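Local atomic coordinates of heme-binding protein A / AI-2 binding protein A (PDB entry 6OFQ), a protein that binds peptides in the periplasm of Helicobacter pylori, probably delivering them to an ABC transporter for import. Residues K117-L120 / F121-R125; L176-L179 / G180-F183; Y407-G410 / A411-R415. One frame throughout, in Å; residues are numbered along the deposited sequence.

Interaction 1 (K117-L120 / F121-R125)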
loop_
_atom_site.group_PDB
_atom_site.type_symbol
_atom_site.label_atom_id
_atom_site.label_comp_id
_atom_site.label_asym_id
_atom_site.label_seq_id
_atom_site.Cartn_x
_atom_site.Cartn_y
_atom_site.Cartn_z
ATOM N N LYS A 117 0.615 -11.740 -24.664
ATOM C CA LYS A 117 0.119 -10.430 -25.055
ATOM C C LYS A 117 -0.557 -9.646 -23.931
ATOM O O LYS A 117 -0.572 -8.424 -23.961
ATOM C CB LYS A 117 -0.840 -10.518 -26.251
ATOM C CG LYS A 117 -2.220 -11.093 -25.998
ATOM C CD LYS A 117 -3.039 -10.993 -27.284
ATOM C CE LYS A 117 -4.512 -11.271 -27.049
ATOM N NZ LYS A 117 -5.292 -11.359 -28.316
ATOM N N ASP A 118 -1.055 -10.359 -22.931
ATOM C CA ASP A 118 -1.723 -9.719 -21.798
ATOM C C ASP A 118 -0.664 -9.128 -20.866
ATOM O O ASP A 118 -0.870 -8.074 -20.267
ATOM C CB ASP A 118 -2.591 -10.689 -21.033
ATOM C CG ASP A 118 -3.629 -11.361 -21.955
ATOM O OD1 ASP A 118 -4.346 -10.491 -22.504
ATOM O OD2 ASP A 118 -3.716 -12.605 -21.990
ATOM N N VAL A 119 0.488 -9.782 -20.766
ATOM C CA VAL A 119 1.631 -9.221 -20.016
ATOM C C VAL A 119 2.133 -7.959 -20.700
ATOM O O VAL A 119 2.354 -6.943 -20.082
ATOM C CB VAL A 119 2.718 -10.261 -19.789
ATOM C CG1 VAL A 119 3.837 -9.695 -18.945
ATOM C CG2 VAL A 119 2.178 -11.543 -19.169
ATOM N N LEU A 120 2.391 -8.046 -22.015
ATOM C CA LEU A 120 2.777 -6.896 -22.807
ATOM C C LEU A 120 1.777 -5.793 -22.638
ATOM O O LEU A 120 2.158 -4.663 -22.381
ATOM C CB LEU A 120 2.953 -7.238 -24.303
ATOM C CG LEU A 120 4.072 -8.217 -24.662
ATOM C CD1 LEU A 120 4.148 -8.295 -26.196
ATOM C CD2 LEU A 120 5.384 -7.700 -24.103
ATOM N N PHE A 121 0.476 -6.054 -22.773
ATOM C CA PHE A 121 -0.445 -4.944 -22.608
ATOM C C PHE A 121 -0.364 -4.276 -21.237
ATOM O O PHE A 121 -0.292 -3.062 -21.099
ATOM C CB PHE A 121 -1.863 -5.489 -22.747
ATOM C CG PHE A 121 -2.956 -4.470 -22.395
ATOM C CD1 PHE A 121 -3.115 -3.294 -23.099
ATOM C CD2 PHE A 121 -3.719 -4.667 -21.260
ATOM C CE1 PHE A 121 -4.087 -2.372 -22.772
ATOM C CE2 PHE A 121 -4.671 -3.703 -20.905
ATOM C CZ PHE A 121 -4.810 -2.570 -21.624
ATOM N N SER A 122 -0.297 -5.110 -20.208
ATOM C CA SER A 122 -0.368 -4.625 -18.828
ATOM C C SER A 122 0.814 -3.770 -18.428
ATOM O O SER A 122 0.659 -2.833 -17.668
ATOM C CB SER A 122 -0.542 -5.820 -17.896
ATOM O OG SER A 122 -1.762 -6.509 -18.140
ATOM N N PHE A 123 1.993 -4.165 -18.929
ATOM C CA PHE A 123 3.225 -3.434 -18.660
ATOM C C PHE A 123 3.459 -2.297 -19.639
ATOM O O PHE A 123 3.804 -1.201 -19.251
ATOM C CB PHE A 123 4.447 -4.377 -18.663
ATOM C CG PHE A 123 4.621 -5.240 -17.424
ATOM C CD1 PHE A 123 3.729 -6.242 -17.107
ATOM C CD2 PHE A 123 5.739 -5.087 -16.637
ATOM C CE1 PHE A 123 3.832 -6.957 -15.935
ATOM C CE2 PHE A 123 5.869 -5.835 -15.516
ATOM C CZ PHE A 123 4.999 -6.837 -15.232
ATOM N N GLU A 124 3.342 -2.588 -20.948
ATOM C CA GLU A 124 3.646 -1.614 -21.971
ATOM C C GLU A 124 2.764 -0.368 -21.933
ATOM O O GLU A 124 3.232 0.726 -22.234
ATOM C CB GLU A 124 3.683 -2.139 -23.390
ATOM C CG GLU A 124 4.778 -3.146 -23.665
ATOM C CD GLU A 124 4.699 -3.651 -25.117
ATOM O OE1 GLU A 124 3.622 -3.685 -25.735
ATOM O OE2 GLU A 124 5.781 -4.131 -25.508
ATOM N N ARG A 125 1.546 -0.526 -21.451
ATOM C CA ARG A 125 0.688 0.614 -21.325
ATOM C C ARG A 125 1.245 1.646 -20.362
ATOM O O ARG A 125 0.929 2.841 -20.460
ATOM C CB ARG A 125 -0.693 0.148 -20.917
ATOM C CG ARG A 125 -0.807 -0.333 -19.467
ATOM C CD ARG A 125 -2.092 -1.093 -19.215
ATOM N NE ARG A 125 -2.199 -1.547 -17.830
ATOM C CZ ARG A 125 -3.106 -1.190 -16.938
ATOM N NH1 ARG A 125 -4.079 -0.349 -17.250
ATOM N NH2 ARG A 125 -3.083 -1.726 -15.725
#

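Interaction 2 (L176-L179 / G180-F183)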
loop_
_atom_site.group_PDB
_atom_site.type_symbol
_atom_site.label_atom_id
_atom_site.label_comp_id
_atom_site.label_asym_id
_atom_site.label_seq_id
_atom_site.Cartn_x
_atom_site.Cartn_y
_atom_site.Cartn_z
ATOM N N LEU A 176 12.255 -8.903 -8.876
ATOM C CA LEU A 176 11.405 -10.066 -8.819
ATOM C C LEU A 176 10.243 -9.822 -7.874
ATOM O O LEU A 176 9.087 -10.104 -8.249
ATOM C CB LEU A 176 12.178 -11.311 -8.419
ATOM C CG LEU A 176 11.393 -12.612 -8.467
ATOM C CD1 LEU A 176 10.983 -13.024 -9.847
ATOM C CD2 LEU A 176 12.206 -13.695 -7.770
ATOM N N ALA A 177 10.492 -9.269 -6.684
ATOM C CA ALA A 177 9.418 -9.009 -5.730
ATOM C C ALA A 177 8.460 -7.926 -6.243
ATOM O O ALA A 177 7.228 -8.027 -6.098
ATOM C CB ALA A 177 10.024 -8.526 -4.421
ATOM N N ASN A 178 8.989 -6.977 -7.001
ATOM C CA ASN A 178 8.190 -5.924 -7.607
ATOM C C ASN A 178 7.076 -6.517 -8.487
ATOM O O ASN A 178 5.928 -6.013 -8.613
ATOM C CB ASN A 178 8.952 -4.921 -8.446
ATOM C CG ASN A 178 9.852 -4.041 -7.637
ATOM O OD1 ASN A 178 9.721 -3.885 -6.418
ATOM N ND2 ASN A 178 10.763 -3.444 -8.383
ATOM N N LEU A 179 7.443 -7.575 -9.210
ATOM C CA LEU A 179 6.525 -8.225 -10.149
ATOM C C LEU A 179 5.374 -8.865 -9.434
ATOM O O LEU A 179 4.413 -9.286 -10.095
ATOM C CB LEU A 179 7.245 -9.293 -11.019
ATOM C CG LEU A 179 8.383 -8.699 -11.828
ATOM C CD1 LEU A 179 8.997 -9.885 -12.601
ATOM C CD2 LEU A 179 7.875 -7.649 -12.750
ATOM N N GLY A 180 5.362 -8.994 -8.104
ATOM C CA GLY A 180 4.233 -9.433 -7.290
ATOM C C GLY A 180 3.361 -8.307 -6.846
ATOM O O GLY A 180 2.347 -8.599 -6.202
ATOM N N MET A 181 3.691 -7.064 -7.147
ATOM C CA MET A 181 2.926 -5.904 -6.649
ATOM C C MET A 181 1.648 -5.680 -7.478
ATOM O O MET A 181 1.664 -5.879 -8.693
ATOM C CB MET A 181 3.789 -4.670 -6.591
ATOM C CG MET A 181 4.891 -4.800 -5.570
ATOM S SD MET A 181 6.067 -3.452 -5.523
ATOM C CE MET A 181 4.971 -2.060 -5.216
ATOM N N ASP A 182 0.650 -5.094 -6.810
ATOM C CA ASP A 182 -0.666 -4.919 -7.396
ATOM C C ASP A 182 -0.639 -4.106 -8.720
ATOM O O ASP A 182 -1.429 -4.429 -9.613
ATOM C CB ASP A 182 -1.541 -4.232 -6.371
ATOM C CG ASP A 182 -1.729 -5.057 -5.117
ATOM O OD1 ASP A 182 -0.787 -5.033 -4.306
ATOM O OD2 ASP A 182 -2.758 -5.733 -4.971
ATOM N N PHE A 183 0.234 -3.118 -8.823
ATOM C CA PHE A 183 0.242 -2.293 -10.033
ATOM C C PHE A 183 0.643 -3.044 -11.273
ATOM O O PHE A 183 0.422 -2.552 -12.381
ATOM C CB PHE A 183 1.030 -0.986 -9.816
ATOM C CG PHE A 183 2.535 -1.139 -9.935
ATOM C CD1 PHE A 183 3.350 -1.689 -8.957
ATOM C CD2 PHE A 183 3.174 -0.713 -11.097
ATOM C CE1 PHE A 183 4.728 -1.732 -9.043
ATOM C CE2 PHE A 183 4.550 -0.745 -11.193
ATOM C CZ PHE A 183 5.345 -1.312 -10.213
#

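Interaction 3 (Y407-G410 / A411-R415)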
loop_
_atom_site.group_PDB
_atom_site.type_symbol
_atom_site.label_atom_id
_atom_site.label_comp_id
_atom_site.label_asym_id
_atom_site.label_seq_id
_atom_site.Cartn_x
_atom_site.Cartn_y
_atom_site.Cartn_z
ATOM N N TYR A 407 -10.512 15.748 4.895
ATOM C CA TYR A 407 -10.931 15.347 3.562
ATOM C C TYR A 407 -11.319 13.870 3.575
ATOM O O TYR A 407 -10.718 13.072 4.305
ATOM C CB TYR A 407 -9.771 15.489 2.565
ATOM C CG TYR A 407 -9.354 16.927 2.395
ATOM C CD1 TYR A 407 -10.129 17.783 1.640
ATOM C CD2 TYR A 407 -8.327 17.484 3.160
ATOM C CE1 TYR A 407 -9.821 19.116 1.529
ATOM C CE2 TYR A 407 -8.007 18.822 3.059
ATOM C CZ TYR A 407 -8.735 19.616 2.219
ATOM O OH TYR A 407 -8.474 20.990 2.166
ATOM N N GLU A 408 -12.300 13.503 2.751
ATOM C CA GLU A 408 -12.585 12.083 2.561
ATOM C C GLU A 408 -11.399 11.463 1.820
ATOM O O GLU A 408 -10.579 12.140 1.208
ATOM C CB GLU A 408 -13.800 12.001 1.625
ATOM C CG GLU A 408 -15.059 12.657 2.199
ATOM C CD GLU A 408 -15.561 11.932 3.423
ATOM O OE1 GLU A 408 -15.529 10.690 3.437
ATOM O OE2 GLU A 408 -15.972 12.598 4.399
ATOM N N TRP A 409 -11.287 10.139 1.905
ATOM C CA TRP A 409 -10.066 9.429 1.453
ATOM C C TRP A 409 -9.691 9.672 -0.005
ATOM O O TRP A 409 -8.510 9.944 -0.284
ATOM C CB TRP A 409 -10.210 7.941 1.737
ATOM C CG TRP A 409 -9.036 6.996 1.521
ATOM C CD1 TRP A 409 -9.036 5.841 0.778
ATOM C CD2 TRP A 409 -7.710 7.139 2.064
ATOM N NE1 TRP A 409 -7.810 5.254 0.888
ATOM C CE2 TRP A 409 -6.970 5.990 1.669
ATOM C CE3 TRP A 409 -7.095 8.115 2.853
ATOM C CZ2 TRP A 409 -5.637 5.825 1.969
ATOM C CZ3 TRP A 409 -5.777 7.943 3.178
ATOM C CH2 TRP A 409 -5.078 6.771 2.782
ATOM N N GLY A 410 -10.662 9.573 -0.913
ATOM C CA GLY A 410 -10.231 9.797 -2.300
ATOM C C GLY A 410 -9.677 11.187 -2.538
ATOM O O GLY A 410 -8.667 11.365 -3.206
ATOM N N ALA A 411 -10.357 12.207 -2.029
ATOM C CA ALA A 411 -9.911 13.595 -2.118
ATOM C C ALA A 411 -8.574 13.758 -1.431
ATOM O O ALA A 411 -7.737 14.516 -1.901
ATOM C CB ALA A 411 -10.893 14.573 -1.570
ATOM N N TYR A 412 -8.406 13.094 -0.294
ATOM C CA TYR A 412 -7.171 13.265 0.476
ATOM C C TYR A 412 -6.011 12.749 -0.365
ATOM O O TYR A 412 -4.941 13.339 -0.420
ATOM C CB TYR A 412 -7.321 12.475 1.768
ATOM C CG TYR A 412 -6.178 12.624 2.741
ATOM C CD1 TYR A 412 -6.228 13.567 3.713
ATOM C CD2 TYR A 412 -5.114 11.729 2.751
ATOM C CE1 TYR A 412 -5.207 13.745 4.615
ATOM C CE2 TYR A 412 -4.097 11.869 3.682
ATOM C CZ TYR A 412 -4.188 12.855 4.646
ATOM O OH TYR A 412 -3.247 13.046 5.646
ATOM N N LEU A 413 -6.142 11.553 -0.899
ATOM C CA LEU A 413 -5.101 10.971 -1.788
ATOM C C LEU A 413 -4.801 11.881 -2.984
ATOM O O LEU A 413 -3.643 12.090 -3.319
ATOM C CB LEU A 413 -5.552 9.591 -2.276
ATOM C CG LEU A 413 -5.687 8.477 -1.223
ATOM C CD1 LEU A 413 -6.461 7.267 -1.727
ATOM C CD2 LEU A 413 -4.302 7.967 -0.920
ATOM N N LYS A 414 -5.833 12.507 -3.531
ATOM C CA LYS A 414 -5.610 13.347 -4.714
ATOM C C LYS A 414 -4.858 14.623 -4.335
ATOM O O LYS A 414 -3.817 15.004 -4.913
ATOM C CB LYS A 414 -6.976 13.694 -5.335
ATOM C CG LYS A 414 -6.905 14.591 -6.568
ATOM C CD LYS A 414 -8.256 15.071 -7.124
ATOM C CE LYS A 414 -7.978 15.997 -8.305
ATOM N NZ LYS A 414 -7.130 15.464 -9.434
ATOM N N ARG A 415 -5.326 15.304 -3.282
ATOM C CA ARG A 415 -4.760 16.596 -2.905
ATOM C C ARG A 415 -3.344 16.439 -2.363
ATOM O O ARG A 415 -2.468 17.216 -2.717
ATOM C CB ARG A 415 -5.622 17.296 -1.881
ATOM C CG ARG A 415 -6.997 17.639 -2.396
ATOM C CD ARG A 415 -7.820 18.371 -1.359
ATOM N NE ARG A 415 -9.143 18.805 -1.860
ATOM C CZ ARG A 415 -9.352 19.904 -2.565
ATOM N NH1 ARG A 415 -8.376 20.717 -2.922
ATOM N NH2 ARG A 415 -10.594 20.209 -2.953
#

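Interaction 1 (K117-L120 / F121-R125)
Within helix 116-127 of this peptide-binding protein, Asp118 and Ser122 illustrate how a serine one turn on can fold its hydroxyl back onto its own helix. The backbone amide of Ser122 donates to Asp118 O in the ordinary alpha-helical pattern, and Ser122 OG gives the same oxygen a second hydrogen bond, 2.8 Å from Asp118 O. The two donors approach from opposite faces of the carbonyl plane, so they do not compete for one position. The torsion responsible is chi1 of Ser122 at -63°, which sets OG opposite the carbonyl carbon and turns it back along the helix. OG also meets the backbone N of Leu187, joining the turn to the segment that leads into helix 189-197.

A neighbouring ridge is apolar. Val119 and Phe123 run side by side, with Val119 CG1 3.9 Å from Phe123 CD1; beneath them Phe123 N is bonded to Val119 O. On the next ridge Leu120 and Glu124 also point the same way, and Glu124 OE2 lies 3.9 Å from Leu120 CD2. The extended glutamate lays its carboxylate alongside the leucine, and OE1 is held in a salt bridge with Lys131. Near the far end, Arg125 NE donates to Ser122 O at 3.1 Å, the carbonyl lying near the guanidinium plane, while NH1 forms a salt bridge with Asp45. CD of the same arginine lies over one face of Phe121, toward its rim, 3.9 Å above the ring plane.

The helix is thus packed from several directions: Val119, Leu120 and Phe123 rest on the antiparallel sheet through strands 153-160 and 163-168, Phe121 meets helix 189-197, and in one of its two modelled conformers Lys117 forms a salt bridge with Asp190 of that helix.

Interaction 2 (L176-L179 / G180-F183)
Met181 folds back over Asn178, and the tight part of this contact lies where the root of its side chain presses on the carbonyl of that residue: Met181 CB is 3.2 Å from Asn178 O, and CG follows at 3.4 Å from the same oxygen. Farther out the fit is looser, with Met181 SD 3.8 Å from Asn178 OD1 as the two side chains run alongside each other. The bend at chi3, 57°, turns the methyl group toward the Phe183 ring, with Met181 CE 3.8 Å from Phe183 CE1. Beneath the pair is a type I beta turn from Asn178 to Met181, by which the chain leaves the short helix 175-178; Met181 N donates to Asn178 O at 2.9 Å. One residue earlier Gly180 N bonds to Ala177 O, also at 2.9 Å. In both bonds the donor stands well above the carbonyl plane, 58° out of it at Asn178 O. Asn178, Leu179 and Met181 are buried, and Met147 and Tyr143 of helix 142-147 pack against Asn178 and Met181 respectively. Gly180, by contrast, is partly exposed, and so is Ala177, whose O it binds.

Interaction 3 (Y407-G410 / A411-R415)
Arg415 lays its aliphatic arm across Tyr407, two residues before helix 409-417, and the crossing is a CH-pi contact: Arg415 CD sits 3.9 Å from the centroid of the Tyr407 ring, 24° off its normal. CG of Arg415 lies beside its backbone N, which turns the chain back along the helix, and the extended run from CG to NE brings CD and NE to the ring, with NE 3.5 Å from Tyr407 CE1. Ring and guanidinium are not stacked flat, their planes being 34° apart, and the guanidinium reaches on to a salt bridge between NH1 and Glu420.

Trp409 repeats the theme on another side of the helix. With chi1 at -173°, its CG lies opposite the backbone N and the indole swings toward the following turn. There Leu413 CD1 comes down over one face of the five-membered ring, 3.7 Å from its centroid, while Leu413 CD2 reaches the six-membered ring at CZ2. Tyr412 meets the same indole obliquely, CD2 being 3.9 Å from Trp409 CZ3, and its own ring receives Tyr407 CB at its edge. Below these side chains Glu408, in the N-cap position, accepts through its O the amide of Tyr412 at 2.8 Å. The bond from Leu413 N to Trp409 O is almost straight at the hydrogen.

Strand 400-407 delivers Tyr407 to the helix, and its neighbour in the mixed sheet, strand 373-380, packs under the contact: Phe378 meets Tyr407 and Arg415, and Thr380 touches both Trp409 and Tyr412. The Tyr412 hydroxyl bonds to the backbone O of Phe425 in strand 423-429, and Trp409 NE1 to Asp51.

Overall arrangement
The three contacts follow in series along the chain, and each joins residues of one short continuous segment. Interactions 1 and 2 are neighbours, their centres 14 Å apart, and they touch where Phe123 CE2 packs 3.9 Å from Leu179 CD2. Both adjoin the antiparallel sheet containing strands 91-96, 153-160 and 163-168. Interaction 3 belongs to a helix beside the mixed sheet of strands 373-380, 400-407 and 423-429; its centre lies 25 Å from that of interaction 2, across the centre of the chain, and 29 Å from that of interaction 1. Local helix and turn packing thus recurs in separate parts of a type II periplasmic binding protein, whose lobes generally enclose the ligand between them.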